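Local coordinates for titin (Homo sapiens, PDB 2A38), which is a giant muscle protein that begins with a pair of immunoglobulin domains and probably carries protein kinase activity elsewhere in its chain, at residues P6-P11 / A27-F32; V37-D42 / A63-P68. All coordinates share one frame; numbering follows the deposited sequence.

Contact 1 (P6-P11 / A27-F32); sequences PTFTQP and AHISGF. With CD (cadmium ion), chain D.
The carbonyl O of His-28 is gripped by two successive amides, of Thr-9 and Gln-10, in segment 6-11. Thr-9 N lies 2.8 Å from His-28 O, above the carbonyl plane, and the N-H...O angle is only 131°. Gln-10 N adds a weak bond to the same oxygen, and Phe-8 CA lends a C-H contact. Toward Pro-6 the antiparallel ladder is regular: Ser-30 N reaches Thr-7 O in a nearly straight bond of 2.7 Å. Beyond the irregularity it resumes with His-28 N, which sits on a lone pair of Gln-10 O at 3.0 Å.

On the inner face, Phe-8 and Ile-29 run alongside each other. With CG opposite the carbonyl carbon (chi1 -76°), the Phe-8 ring brings CE2 to 3.5 Å from Ile-29 CG1, while Ala-27 CB lies at the ring's edge; Leu-80 touches all three residues. Replacing the Phe-8 ring with an alanine's methyl is likely to open a gap beside Ile-29 CG1 and leave Ala-27 CB without its aromatic neighbour. On the outer face, Gln-10 CB meets the edge of the His-28 imidazole, 3.5 Å from CD2. His-28 NE2 binds the cadmium ion at 2.4 Å, with Glu-26 and a water as further ligands. Two residues facing one make a classic beta bulge, set where the first strand of this I-set immunoglobulin domain turns a corner at Thr-9 while Gln-10 still pairs with His-28.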
loop_
_atom_site.group_PDB
_atom_site.type_symbol
_atom_site.label_atom_id
_atom_site.label_comp_id
_atom_site.label_asym_id
_atom_site.label_seq_id
_atom_site.Cartn_x
_atom_site.Cartn_y
_atom_site.Cartn_z
ATOM N N PRO A 6 -26.697 22.106 -19.058
ATOM C CA PRO A 6 -26.165 20.904 -18.414
ATOM C C PRO A 6 -26.890 20.548 -17.126
ATOM O O PRO A 6 -27.270 21.422 -16.353
ATOM C CB PRO A 6 -24.704 21.261 -18.173
ATOM C CG PRO A 6 -24.417 22.268 -19.258
ATOM C CD PRO A 6 -25.642 23.122 -19.202
ATOM N N THR A 7 -27.048 19.254 -16.887
ATOM C CA THR A 7 -27.734 18.773 -15.696
ATOM C C THR A 7 -27.107 17.448 -15.280
ATOM O O THR A 7 -26.675 16.663 -16.132
ATOM C CB THR A 7 -29.238 18.517 -15.991
ATOM O OG1 THR A 7 -29.941 18.267 -14.769
ATOM C CG2 THR A 7 -29.400 17.292 -16.880
ATOM N N PHE A 8 -27.042 17.205 -13.975
ATOM C CA PHE A 8 -26.507 15.944 -13.499
ATOM C C PHE A 8 -27.664 15.019 -13.192
ATOM O O PHE A 8 -28.424 15.258 -12.262
ATOM C CB PHE A 8 -25.664 16.140 -12.245
ATOM C CG PHE A 8 -24.327 16.716 -12.520
ATOM C CD1 PHE A 8 -24.167 18.087 -12.677
ATOM C CD2 PHE A 8 -23.227 15.888 -12.683
ATOM C CE1 PHE A 8 -22.926 18.626 -12.996
ATOM C CE2 PHE A 8 -21.987 16.420 -13.004
ATOM C CZ PHE A 8 -21.837 17.793 -13.162
ATOM N N THR A 9 -27.820 13.972 -13.986
ATOM C CA THR A 9 -28.903 13.046 -13.718
ATOM C C THR A 9 -28.472 12.122 -12.581
ATOM O O THR A 9 -29.296 11.466 -11.952
ATOM C CB THR A 9 -29.281 12.256 -14.983
ATOM O OG1 THR A 9 -28.134 11.560 -15.479
ATOM C CG2 THR A 9 -29.798 13.213 -16.049
ATOM N N GLN A 10 -27.167 12.092 -12.326
ATOM C CA GLN A 10 -26.566 11.309 -11.238
ATOM C C GLN A 10 -25.393 12.146 -10.752
ATOM O O GLN A 10 -24.417 12.340 -11.477
ATOM C CB GLN A 10 -26.048 9.958 -11.723
ATOM C CG GLN A 10 -27.105 8.885 -11.874
ATOM C CD GLN A 10 -27.926 8.674 -10.608
ATOM O OE1 GLN A 10 -27.385 8.607 -9.493
ATOM N NE2 GLN A 10 -29.243 8.556 -10.776
ATOM N N PRO A 11 -25.476 12.668 -9.519
ATOM C CA PRO A 11 -24.381 13.493 -8.999
ATOM C C PRO A 11 -23.213 12.684 -8.469
ATOM O O PRO A 11 -23.287 11.458 -8.361
ATOM C CB PRO A 11 -25.064 14.305 -7.901
ATOM C CG PRO A 11 -26.029 13.296 -7.328
ATOM C CD PRO A 11 -26.603 12.613 -8.567
ATOM N N ALA A 27 -20.375 10.224 -12.598
ATOM C CA ALA A 27 -21.539 11.078 -12.662
ATOM C C ALA A 27 -22.183 10.926 -14.020
ATOM O O ALA A 27 -21.540 10.516 -14.971
ATOM C CB ALA A 27 -21.130 12.519 -12.445
ATOM N N HIS A 28 -23.465 11.235 -14.100
ATOM C CA HIS A 28 -24.172 11.179 -15.359
ATOM C C HIS A 28 -24.573 12.591 -15.656
ATOM O O HIS A 28 -25.201 13.260 -14.836
ATOM C CB HIS A 28 -25.400 10.293 -15.257
ATOM C CG HIS A 28 -25.074 8.838 -15.280
ATOM N ND1 HIS A 28 -25.115 8.089 -16.436
ATOM C CD2 HIS A 28 -24.634 8.010 -14.308
ATOM C CE1 HIS A 28 -24.716 6.861 -16.173
ATOM N NE2 HIS A 28 -24.419 6.786 -14.889
ATOM N N ILE A 29 -24.199 13.046 -16.837
ATOM C CA ILE A 29 -24.495 14.398 -17.235
ATOM C C ILE A 29 -25.362 14.410 -18.474
ATOM O O ILE A 29 -25.119 13.662 -19.426
ATOM C CB ILE A 29 -23.196 15.159 -17.522
ATOM C CG1 ILE A 29 -22.330 15.162 -16.262
ATOM C CG2 ILE A 29 -23.513 16.572 -18.003
ATOM C CD1 ILE A 29 -20.957 15.732 -16.462
ATOM N N SER A 30 -26.376 15.263 -18.447
ATOM C CA SER A 30 -27.277 15.405 -19.569
ATOM C C SER A 30 -27.080 16.820 -20.124
ATOM O O SER A 30 -26.470 17.661 -19.477
ATOM C CB SER A 30 -28.714 15.195 -19.092
ATOM O OG SER A 30 -29.600 15.018 -20.183
ATOM N N GLY A 31 -27.584 17.080 -21.322
ATOM C CA GLY A 31 -27.437 18.399 -21.913
ATOM C C GLY A 31 -27.391 18.337 -23.429
ATOM O O GLY A 31 -27.008 17.321 -24.009
ATOM N N PHE A 32 -27.796 19.415 -24.086
ATOM C CA PHE A 32 -27.761 19.433 -25.536
ATOM C C PHE A 32 -27.491 20.834 -26.071
ATOM O O PHE A 32 -28.215 21.773 -25.752
ATOM C CB PHE A 32 -29.072 18.910 -26.118
ATOM C CG PHE A 32 -29.015 18.711 -27.598
ATOM C CD1 PHE A 32 -28.266 17.670 -28.136
ATOM C CD2 PHE A 32 -29.631 19.613 -28.463
ATOM C CE1 PHE A 32 -28.123 17.528 -29.514
ATOM C CE2 PHE A 32 -29.496 19.483 -29.842
ATOM C CZ PHE A 32 -28.738 18.438 -30.369
HETATM CD CD CD D . -23.725 4.874 -13.589
HETATM O O HOH W 1 -24.002 5.957 -11.575
#

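Contact 2 (V37-D42 / A63-P68); sequences VSWFRD and AKLTIP
Trp-39 reaches across to Leu-65 and Ala-63 in the core of an immunoglobulin beta sandwich, the tryptophan standing on strand 36-41 of one sheet and its partners on strand 62-67 of the other. The two short segments pass 9.1 Å apart at an angle of 34°, a face-to-face spacing spanned by the indole, which reaches the side chains and backbone of strand 62-67.

The Trp-39 side chain can be followed outward; its CB already touches Leu-65 CD1, at 3.9 Å. CG is placed opposite the carbonyl carbon and beside the backbone N (chi1 -67°), which sends the ring inward, and it too lies against that methyl. Contact tightens at the ring fusion, where CD2 comes within 3.5 Å of Leu-65 CD1, and CE3 shares the same methyl. At the other fusion atom, CE2, and on to CZ2, the nearest partner becomes Leu-65 CB, 3.7 Å from CZ2, and CH2 and CZ3 also take CB as their nearest neighbour. The leucine therefore spreads over one face of the indole, CD1 against CG, CD2 and CE3, and CB over the six-membered ring. The far edge runs into strand 62-67 itself, CZ2 standing 4.1 Å from Ala-63 CB and near the backbone of Lys-64.

Around this pair, Leu-80, Phe-25, Ile-56 and Leu-12 also touch the Trp-39 side chain, while Ile-46 touches Leu-65. Beside the tryptophan, Val-37 makes a lighter apolar contact, its CG1 being 4.4 Å from Ala-63 CB. The leucine's approach to the ring is a CH-pi contact: Leu-65 CB sits 3.6 Å from the centroid of the six-membered ring of Trp-39, just 7° off the ring normal.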
loop_
_atom_site.group_PDB
_atom_site.type_symbol
_atom_site.label_atom_id
_atom_site.label_comp_id
_atom_site.label_asym_id
_atom_site.label_seq_id
_atom_site.Cartn_x
_atom_site.Cartn_y
_atom_site.Cartn_z
ATOM N N VAL A 37 -16.827 18.655 -20.544
ATOM C CA VAL A 37 -16.612 18.283 -19.152
ATOM C C VAL A 37 -15.181 18.488 -18.667
ATOM O O VAL A 37 -14.220 18.277 -19.401
ATOM C CB VAL A 37 -17.041 16.817 -18.937
ATOM C CG1 VAL A 37 -16.562 16.316 -17.607
ATOM C CG2 VAL A 37 -18.551 16.720 -19.012
ATOM N N SER A 38 -15.048 18.886 -17.410
ATOM C CA SER A 38 -13.745 19.144 -16.835
ATOM C C SER A 38 -13.745 18.859 -15.335
ATOM O O SER A 38 -14.692 19.199 -14.636
ATOM C CB SER A 38 -13.380 20.603 -17.106
ATOM O OG SER A 38 -12.336 21.038 -16.261
ATOM N N TRP A 39 -12.683 18.230 -14.840
ATOM C CA TRP A 39 -12.571 17.909 -13.414
ATOM C C TRP A 39 -11.656 18.888 -12.690
ATOM O O TRP A 39 -10.759 19.460 -13.295
ATOM C CB TRP A 39 -12.027 16.498 -13.235
ATOM C CG TRP A 39 -12.946 15.408 -13.712
ATOM C CD1 TRP A 39 -13.081 14.936 -14.992
ATOM C CD2 TRP A 39 -13.845 14.639 -12.904
ATOM N NE1 TRP A 39 -14.007 13.915 -15.027
ATOM C CE2 TRP A 39 -14.493 13.713 -13.760
ATOM C CE3 TRP A 39 -14.167 14.639 -11.537
ATOM C CZ2 TRP A 39 -15.444 12.796 -13.292
ATOM C CZ3 TRP A 39 -15.112 13.727 -11.075
ATOM C CH2 TRP A 39 -15.738 12.820 -11.951
ATOM N N PHE A 40 -11.885 19.090 -11.397
ATOM C CA PHE A 40 -11.053 20.004 -10.608
ATOM C C PHE A 40 -10.821 19.458 -9.214
ATOM O O PHE A 40 -11.575 18.615 -8.726
ATOM C CB PHE A 40 -11.710 21.378 -10.434
ATOM C CG PHE A 40 -11.935 22.121 -11.711
ATOM C CD1 PHE A 40 -12.874 21.679 -12.635
ATOM C CD2 PHE A 40 -11.214 23.278 -11.985
ATOM C CE1 PHE A 40 -13.094 22.377 -13.820
ATOM C CE2 PHE A 40 -11.422 23.986 -13.167
ATOM C CZ PHE A 40 -12.366 23.533 -14.087
ATOM N N ARG A 41 -9.769 19.944 -8.571
ATOM C CA ARG A 41 -9.489 19.546 -7.206
ATOM C C ARG A 41 -9.053 20.773 -6.437
ATOM O O ARG A 41 -7.999 21.341 -6.712
ATOM C CB ARG A 41 -8.399 18.494 -7.121
ATOM C CG ARG A 41 -8.189 18.107 -5.689
ATOM C CD ARG A 41 -7.088 17.119 -5.489
ATOM N NE ARG A 41 -6.799 17.013 -4.067
ATOM C CZ ARG A 41 -5.904 16.183 -3.549
ATOM N NH1 ARG A 41 -5.207 15.380 -4.345
ATOM N NH2 ARG A 41 -5.699 16.166 -2.240
ATOM N N ASP A 42 -9.881 21.181 -5.481
ATOM C CA ASP A 42 -9.603 22.357 -4.670
ATOM C C ASP A 42 -9.410 23.592 -5.556
ATOM O O ASP A 42 -8.486 24.384 -5.353
ATOM C CB ASP A 42 -8.360 22.114 -3.811
ATOM C CG ASP A 42 -8.485 20.867 -2.946
ATOM O OD1 ASP A 42 -9.434 20.794 -2.133
ATOM O OD2 ASP A 42 -7.635 19.957 -3.079
ATOM N N ALA A 63 -19.434 10.443 -16.996
ATOM C CA ALA A 63 -18.091 10.960 -16.753
ATOM C C ALA A 63 -17.508 10.159 -15.601
ATOM O O ALA A 63 -18.175 9.936 -14.593
ATOM C CB ALA A 63 -18.139 12.431 -16.383
ATOM N N LYS A 64 -16.263 9.727 -15.752
ATOM C CA LYS A 64 -15.606 8.945 -14.720
ATOM C C LYS A 64 -14.163 9.373 -14.501
ATOM O O LYS A 64 -13.442 9.681 -15.446
ATOM C CB LYS A 64 -15.669 7.463 -15.087
ATOM C CG LYS A 64 -14.875 6.549 -14.168
ATOM C CD LYS A 64 -15.308 5.101 -14.323
ATOM C CE LYS A 64 -16.761 4.948 -13.901
ATOM N NZ LYS A 64 -17.180 3.525 -13.788
ATOM N N LEU A 65 -13.767 9.410 -13.232
ATOM C CA LEU A 65 -12.413 9.767 -12.837
ATOM C C LEU A 65 -11.939 8.661 -11.907
ATOM O O LEU A 65 -12.490 8.476 -10.826
ATOM C CB LEU A 65 -12.393 11.106 -12.098
ATOM C CG LEU A 65 -10.998 11.606 -11.716
ATOM C CD1 LEU A 65 -11.017 13.111 -11.560
ATOM C CD2 LEU A 65 -10.537 10.932 -10.439
ATOM N N THR A 66 -10.922 7.922 -12.327
ATOM C CA THR A 66 -10.415 6.826 -11.514
ATOM C C THR A 66 -8.963 7.000 -11.113
ATOM O O THR A 66 -8.114 7.316 -11.943
ATOM C CB THR A 66 -10.541 5.477 -12.255
ATOM O OG1 THR A 66 -11.925 5.193 -12.503
ATOM C CG2 THR A 66 -9.939 4.350 -11.423
ATOM N N ILE A 67 -8.693 6.805 -9.828
ATOM C CA ILE A 67 -7.334 6.882 -9.316
ATOM C C ILE A 67 -6.983 5.442 -8.955
ATOM O O ILE A 67 -7.572 4.875 -8.037
ATOM C CB ILE A 67 -7.238 7.752 -8.053
ATOM C CG1 ILE A 67 -7.787 9.150 -8.342
ATOM C CG2 ILE A 67 -5.787 7.842 -7.600
ATOM C CD1 ILE A 67 -7.751 10.083 -7.154
ATOM N N PRO A 68 -6.050 4.822 -9.703
ATOM C CA PRO A 68 -5.614 3.437 -9.473
ATOM C C PRO A 68 -5.216 3.158 -8.021
ATOM O O PRO A 68 -5.955 2.504 -7.284
ATOM C CB PRO A 68 -4.449 3.287 -10.446
ATOM C CG PRO A 68 -4.892 4.131 -11.603
ATOM C CD PRO A 68 -5.387 5.378 -10.898
#

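In the fold
Both contacts belong to the first of the two immunoglobulin domains, and their centres lie 15 Å apart. They come in series along the chain, contact 1 closing before contact 2 opens, and strand 23-32 is followed directly by strand 36-41. Contact 1 joins neighbouring strands within one sheet; contact 2 joins that sheet, through strand 62-67, to strand 36-41 of the other. They meet where Ala-27 O and Ala-63 N lie 2.9 Å apart, probably hydrogen-bonded, and where Ile-29 CD1 packs 3.6 Å from Val-37 CG2. Edge pairing and core filling are thus continuous, tying both sheets into one domain of the tandem.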